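Local coordinates for exotoxin 5 (Staphylococcus aureus subsp. aureus COL, PDB 3R2I), which is a secreted superantigen-like exotoxin of undetermined function, built from an OB-fold domain and a beta-grasp domain, at residues Glu70-Thr75 with Lys97-Phe102; Lys80-Tyr85 with Val89-Gln94. One frame throughout, in Å; residues are numbered along the deposited sequence.

Contact 1 (Glu70-Thr75 with Lys97-Phe102); sequences ESFEPT and KAFKVF
The extended, irregular segment E70-T75 passes the strand K97-F102 at a distance where the backbones do not meet, the nearest alpha carbons, those of P74 and F99, being 9.1 Å apart, and side chains fill the interval. F99 reaches across from the strand. Its CG lies beside the backbone N and anti to the carbonyl carbon (chi1 -66°), which carries the far end of the ring, CE1 and CZ, to the loop. There the ring is met in two different ways. P74 lies over one face: P74 CG sits 4.1 Å from the centroid of the F99 ring, only 15° off the normal, in a CH-pi contact displaced toward the CZ and CE2 rim. F72 comes instead to the edge, where its CB is 3.6 Å from F99 CE1. The two phenylalanines form an offset edge-to-face pair, the edge of F99 directed at the face of F72, with centroids 5.9 Å apart and planes inclined at 71°. Farther out, the bent chain of K97 crosses F72 at about a right angle and lays its methylene CE 3.8 Å from F72 CE2. K97 NZ stays 5.8 Å from E70 OE1, too far for a salt bridge, though the opposite charges may attract weakly. Backbone hydrogen bonds from F72 to A122 and from P74 to V120 tie the loop to its neighbours, while I133 touches F72, K97 and F99. The loop that follows helix 57-68 is thereby laid against the OB-fold sheet, and E73, directed away from F99, forms a salt bridge with K188 of helix 182-197. With ring faces, ring edges and aliphatic carbons making the direct contacts, cohesion between the two segments is mainly dispersive and hydrophobic, with the polar bonds of the loop made to other parts of the chain.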
loop_
_atom_site.group_PDB
_atom_site.type_symbol
_atom_site.label_atom_id
_atom_site.label_comp_id
_atom_site.label_asym_id
_atom_site.label_seq_id
_atom_site.Cartn_x
_atom_site.Cartn_y
_atom_site.Cartn_z
ATOM N N GLU A 70 8.951 2.654 7.729
ATOM C CA GLU A 70 7.814 3.283 8.393
ATOM C C GLU A 70 6.992 4.017 7.339
ATOM O O GLU A 70 7.531 4.601 6.396
ATOM C CB GLU A 70 8.264 4.270 9.482
ATOM C CG GLU A 70 7.103 4.893 10.302
ATOM C CD GLU A 70 7.583 5.861 11.398
ATOM O OE1 GLU A 70 8.796 6.190 11.457
ATOM O OE2 GLU A 70 6.737 6.294 12.211
ATOM N N SER A 71 5.687 3.950 7.491
ATOM C CA SER A 71 4.752 4.577 6.588
ATOM C C SER A 71 4.092 5.782 7.260
ATOM O O SER A 71 4.253 6.028 8.473
ATOM C CB SER A 71 3.710 3.560 6.157
ATOM O OG SER A 71 3.018 3.056 7.272
ATOM N N PHE A 72 3.370 6.537 6.447
ATOM C CA PHE A 72 2.726 7.751 6.894
ATOM C C PHE A 72 1.358 7.855 6.231
ATOM O O PHE A 72 1.175 7.412 5.080
ATOM C CB PHE A 72 3.600 8.965 6.529
ATOM C CG PHE A 72 5.017 8.890 7.083
ATOM C CD1 PHE A 72 6.051 8.359 6.323
ATOM C CD2 PHE A 72 5.299 9.319 8.349
ATOM C CE1 PHE A 72 7.338 8.249 6.827
ATOM C CE2 PHE A 72 6.591 9.226 8.859
ATOM C CZ PHE A 72 7.603 8.689 8.087
ATOM N N GLU A 73 0.425 8.454 6.965
ATOM C CA GLU A 73 -0.977 8.609 6.543
ATOM C C GLU A 73 -1.535 10.030 6.697
ATOM O O GLU A 73 -2.501 10.234 7.389
ATOM C CB GLU A 73 -1.848 7.620 7.331
ATOM C CG GLU A 73 -1.470 6.176 6.994
ATOM C CD GLU A 73 -2.227 5.123 7.791
ATOM O OE1 GLU A 73 -3.429 5.320 8.089
ATOM O OE2 GLU A 73 -1.613 4.076 8.075
ATOM N N PRO A 74 -0.909 11.011 6.048
ATOM C CA PRO A 74 -1.402 12.366 6.152
ATOM C C PRO A 74 -2.791 12.397 5.511
ATOM O O PRO A 74 -3.042 11.707 4.529
ATOM C CB PRO A 74 -0.373 13.163 5.354
ATOM C CG PRO A 74 0.228 12.161 4.413
ATOM C CD PRO A 74 0.301 10.937 5.218
ATOM N N THR A 75 -3.668 13.216 6.072
ATOM C CA THR A 75 -5.059 13.244 5.662
ATOM C C THR A 75 -5.593 14.628 5.377
ATOM O O THR A 75 -5.079 15.632 5.874
ATOM C CB THR A 75 -5.937 12.606 6.794
ATOM O OG1 THR A 75 -7.319 12.604 6.404
ATOM C CG2 THR A 75 -5.804 13.388 8.121
ATOM N N LYS A 97 6.298 16.762 8.772
ATOM C CA LYS A 97 6.814 16.021 7.630
ATOM C C LYS A 97 6.467 16.644 6.306
ATOM O O LYS A 97 5.338 17.084 6.089
ATOM C CB LYS A 97 6.306 14.563 7.660
ATOM C CG LYS A 97 7.257 13.478 8.197
ATOM C CD LYS A 97 7.489 13.391 9.706
ATOM C CE LYS A 97 8.529 12.261 10.012
ATOM N NZ LYS A 97 8.777 11.990 11.472
ATOM N N ALA A 98 7.435 16.662 5.395
ATOM C CA ALA A 98 7.238 17.198 4.053
ATOM C C ALA A 98 7.167 15.987 3.144
ATOM O O ALA A 98 7.930 15.037 3.267
ATOM C CB ALA A 98 8.362 18.123 3.652
ATOM N N PHE A 99 6.191 16.006 2.273
ATOM C CA PHE A 99 5.938 14.923 1.397
ATOM C C PHE A 99 6.045 15.344 -0.074
ATOM O O PHE A 99 5.720 16.467 -0.423
ATOM C CB PHE A 99 4.515 14.427 1.687
ATOM C CG PHE A 99 4.340 13.823 3.073
ATOM C CD1 PHE A 99 4.630 12.487 3.299
ATOM C CD2 PHE A 99 3.858 14.568 4.123
ATOM C CE1 PHE A 99 4.438 11.904 4.564
ATOM C CE2 PHE A 99 3.689 13.991 5.396
ATOM C CZ PHE A 99 3.985 12.661 5.603
ATOM N N LYS A 100 6.520 14.441 -0.912
ATOM C CA LYS A 100 6.597 14.673 -2.353
ATOM C C LYS A 100 6.022 13.404 -2.986
ATOM O O LYS A 100 6.651 12.362 -2.988
ATOM C CB LYS A 100 8.016 15.031 -2.821
ATOM C CG LYS A 100 8.141 15.133 -4.353
ATOM C CD LYS A 100 9.531 15.577 -4.824
ATOM C CE LYS A 100 9.733 17.131 -4.895
ATOM N NZ LYS A 100 9.813 17.948 -3.677
ATOM N N VAL A 101 4.773 13.489 -3.452
ATOM C CA VAL A 101 4.071 12.337 -4.004
ATOM C C VAL A 101 4.061 12.386 -5.517
ATOM O O VAL A 101 3.506 13.316 -6.112
ATOM C CB VAL A 101 2.666 12.259 -3.413
ATOM C CG1 VAL A 101 1.911 11.013 -3.931
ATOM C CG2 VAL A 101 2.768 12.206 -1.891
ATOM N N PHE A 102 4.702 11.381 -6.122
ATOM C CA PHE A 102 4.862 11.301 -7.573
ATOM C C PHE A 102 3.609 10.783 -8.226
ATOM O O PHE A 102 2.894 9.931 -7.653
ATOM C CB PHE A 102 6.069 10.425 -7.959
ATOM C CG PHE A 102 7.394 11.062 -7.665
ATOM C CD1 PHE A 102 7.830 11.241 -6.352
ATOM C CD2 PHE A 102 8.209 11.503 -8.683
ATOM C CE1 PHE A 102 9.041 11.865 -6.073
ATOM C CE2 PHE A 102 9.433 12.134 -8.405
ATOM C CZ PHE A 102 9.849 12.308 -7.103
#

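Contact 2 (Lys80-Tyr85 with Val89-Gln94); sequences KSEDYY and VLNFKQ
E82 and V89 pair through both backbone amides, forming an antiparallel hydrogen-bonded pair: E82 N donates to V89 O at 2.9 Å and V89 N to E82 O at 2.8 Å, both bonds nearly straight. Packing is close around this pair. V89 places CG1 3.7 Å from Y84 CB, and its other methyl, CG2, lies against E82 O. Next along, V89 O also receives a CA-H...O contact from S81 CA (3.2 Å), while the methyl CD2 of L90 rests beside the backbone of S81. The segments belong to the beta hairpin of strands 77-84 and 87-94 in the OB-fold domain; the short strand axes diverge steeply, at 109°, as expected of a strongly coiled sheet. Beyond this pair, the contact turns polar and hydrated. The outstretched side chain of E82 runs nearly perpendicular to that of N91, and N91 ND2 donates to E82 OE1 at 3.2 Å, in the plane of its own amide but from well above the carboxylate plane. A water bridges the widening gap, donating to K80 O and E82 OE1 and accepting from N91 N. A second water joins N91 ND2 to D83 O by longer bonds, and N91 OD1 accepts from K100 NZ on the adjoining strand, so both ends of the amide are engaged and its flip is fixed.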
loop_
_atom_site.group_PDB
_atom_site.type_symbol
_atom_site.label_atom_id
_atom_site.label_comp_id
_atom_site.label_asym_id
_atom_site.label_seq_id
_atom_site.Cartn_x
_atom_site.Cartn_y
_atom_site.Cartn_z
ATOM N N LYS A 80 -2.013 20.882 -5.418
ATOM C CA LYS A 80 -2.020 21.030 -6.858
ATOM C C LYS A 80 -0.692 20.440 -7.361
ATOM O O LYS A 80 0.353 20.590 -6.686
ATOM C CB LYS A 80 -2.099 22.528 -7.163
ATOM C CG LYS A 80 -2.091 22.901 -8.618
ATOM C CD LYS A 80 -2.079 24.416 -8.749
ATOM C CE LYS A 80 -1.613 24.855 -10.115
ATOM N NZ LYS A 80 -1.445 26.344 -10.204
ATOM N N SER A 81 -0.685 19.781 -8.516
ATOM C CA SER A 81 0.575 19.186 -8.972
ATOM C C SER A 81 1.502 20.213 -9.569
ATOM O O SER A 81 1.048 21.160 -10.226
ATOM C CB SER A 81 0.384 18.059 -9.991
ATOM O OG SER A 81 0.192 18.511 -11.313
ATOM N N GLU A 82 2.797 20.003 -9.314
ATOM C CA GLU A 82 3.900 20.803 -9.821
ATOM C C GLU A 82 4.853 19.852 -10.528
ATOM O O GLU A 82 4.906 18.646 -10.228
ATOM C CB GLU A 82 4.745 21.378 -8.690
ATOM C CG GLU A 82 4.052 22.232 -7.637
ATOM C CD GLU A 82 4.975 22.521 -6.440
ATOM O OE1 GLU A 82 4.491 22.444 -5.284
ATOM O OE2 GLU A 82 6.201 22.762 -6.662
ATOM N N ASP A 83 5.684 20.437 -11.379
ATOM C CA ASP A 83 6.717 19.734 -12.112
ATOM C C ASP A 83 7.890 19.449 -11.199
ATOM O O ASP A 83 8.236 20.261 -10.329
ATOM C CB ASP A 83 7.239 20.625 -13.262
ATOM C CG ASP A 83 8.449 20.012 -14.001
ATOM O OD1 ASP A 83 8.468 18.805 -14.250
ATOM O OD2 ASP A 83 9.386 20.746 -14.368
ATOM N N TYR A 84 8.510 18.292 -11.386
ATOM C CA TYR A 84 9.752 17.956 -10.664
ATOM C C TYR A 84 10.671 17.279 -11.691
ATOM O O TYR A 84 10.651 16.059 -11.860
ATOM C CB TYR A 84 9.489 17.090 -9.426
ATOM C CG TYR A 84 10.722 16.738 -8.618
ATOM C CD1 TYR A 84 11.287 17.643 -7.717
ATOM C CD2 TYR A 84 11.306 15.496 -8.742
ATOM C CE1 TYR A 84 12.434 17.285 -6.963
ATOM C CE2 TYR A 84 12.431 15.130 -8.014
ATOM C CZ TYR A 84 12.986 16.017 -7.128
ATOM O OH TYR A 84 14.094 15.607 -6.439
ATOM N N TYR A 85 11.426 18.096 -12.416
ATOM C CA TYR A 85 12.356 17.600 -13.444
ATOM C C TYR A 85 11.693 16.607 -14.391
ATOM O O TYR A 85 12.248 15.526 -14.668
ATOM C CB TYR A 85 13.627 16.994 -12.796
ATOM C CG TYR A 85 14.183 17.939 -11.788
ATOM C CD1 TYR A 85 14.704 19.168 -12.172
ATOM C CD2 TYR A 85 14.095 17.658 -10.435
ATOM C CE1 TYR A 85 15.129 20.089 -11.231
ATOM C CE2 TYR A 85 14.556 18.564 -9.500
ATOM C CZ TYR A 85 15.075 19.764 -9.903
ATOM O OH TYR A 85 15.518 20.628 -8.931
ATOM N N VAL A 89 4.421 15.996 -9.436
ATOM C CA VAL A 89 4.373 15.650 -8.031
ATOM C C VAL A 89 3.436 16.542 -7.220
ATOM O O VAL A 89 3.060 17.632 -7.647
ATOM C CB VAL A 89 5.760 15.802 -7.378
ATOM C CG1 VAL A 89 6.754 14.987 -8.120
ATOM C CG2 VAL A 89 6.209 17.285 -7.313
ATOM N N LEU A 90 3.071 16.038 -6.048
ATOM C CA LEU A 90 2.265 16.761 -5.085
ATOM C C LEU A 90 3.158 17.106 -3.898
ATOM O O LEU A 90 3.633 16.232 -3.210
ATOM C CB LEU A 90 1.089 15.909 -4.603
ATOM C CG LEU A 90 0.048 15.467 -5.638
ATOM C CD1 LEU A 90 -1.001 14.617 -4.955
ATOM C CD2 LEU A 90 -0.630 16.658 -6.394
ATOM N N ASN A 91 3.465 18.379 -3.710
ATOM C CA ASN A 91 4.274 18.778 -2.574
ATOM C C ASN A 91 3.401 19.350 -1.470
ATOM O O ASN A 91 2.604 20.265 -1.717
ATOM C CB ASN A 91 5.254 19.861 -2.975
ATOM C CG ASN A 91 6.311 19.360 -3.875
ATOM O OD1 ASN A 91 6.960 18.356 -3.563
ATOM N ND2 ASN A 91 6.572 20.095 -4.960
ATOM N N PHE A 92 3.564 18.822 -0.268
ATOM C CA PHE A 92 2.828 19.301 0.882
ATOM C C PHE A 92 3.520 18.818 2.184
ATOM O O PHE A 92 4.423 17.964 2.141
ATOM C CB PHE A 92 1.384 18.808 0.824
ATOM C CG PHE A 92 1.247 17.309 0.904
ATOM C CD1 PHE A 92 1.058 16.683 2.141
ATOM C CD2 PHE A 92 1.266 16.530 -0.255
ATOM C CE1 PHE A 92 0.926 15.308 2.242
ATOM C CE2 PHE A 92 1.158 15.122 -0.178
ATOM C CZ PHE A 92 1.002 14.505 1.065
ATOM N N LYS A 93 3.078 19.406 3.299
ATOM C CA LYS A 93 3.540 19.117 4.645
ATOM C C LYS A 93 2.376 18.858 5.592
ATOM O O LYS A 93 1.288 19.351 5.391
ATOM C CB LYS A 93 4.315 20.297 5.215
ATOM C CG LYS A 93 5.446 20.738 4.350
ATOM C CD LYS A 93 6.355 21.763 5.036
ATOM C CE LYS A 93 7.141 21.173 6.222
ATOM N NZ LYS A 93 8.168 22.160 6.700
ATOM N N GLN A 94 2.637 18.099 6.646
ATOM C CA GLN A 94 1.642 17.810 7.679
ATOM C C GLN A 94 2.374 17.218 8.882
ATOM O O GLN A 94 3.240 16.350 8.718
ATOM C CB GLN A 94 0.549 16.859 7.152
ATOM C CG GLN A 94 -0.585 16.630 8.149
ATOM C CD GLN A 94 -1.822 15.995 7.525
ATOM O OE1 GLN A 94 -2.259 14.931 7.941
ATOM N NE2 GLN A 94 -2.364 16.634 6.508
HETATM O O HOH W 1 2.585 20.613 -5.225
HETATM O O HOH W 2 8.803 20.012 -7.187
#

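Both contacts belong to the sheet of the OB-fold domain, where strand 87-94 supplies a segment of contact 2 and its neighbour, strand 97-103, one of contact 1; the hairpin of contact 2 is nested in sequence within the chain that contact 1 closes. Backbone bonds F99 N to F92 O and V101 O to L90 N join them, and the F92 and F99 rings meet. Contact 1 lies deeper, its centre about 12 Å from that of the chain, against about 20 Å for contact 2, and relies on apolar side chains that bridge a loop and a strand whose backbones do not pair. Contact 2 joins successive strands by main-chain bonds and keeps V89 and L90 buried while E82, N91 and two waters form a hydrated side.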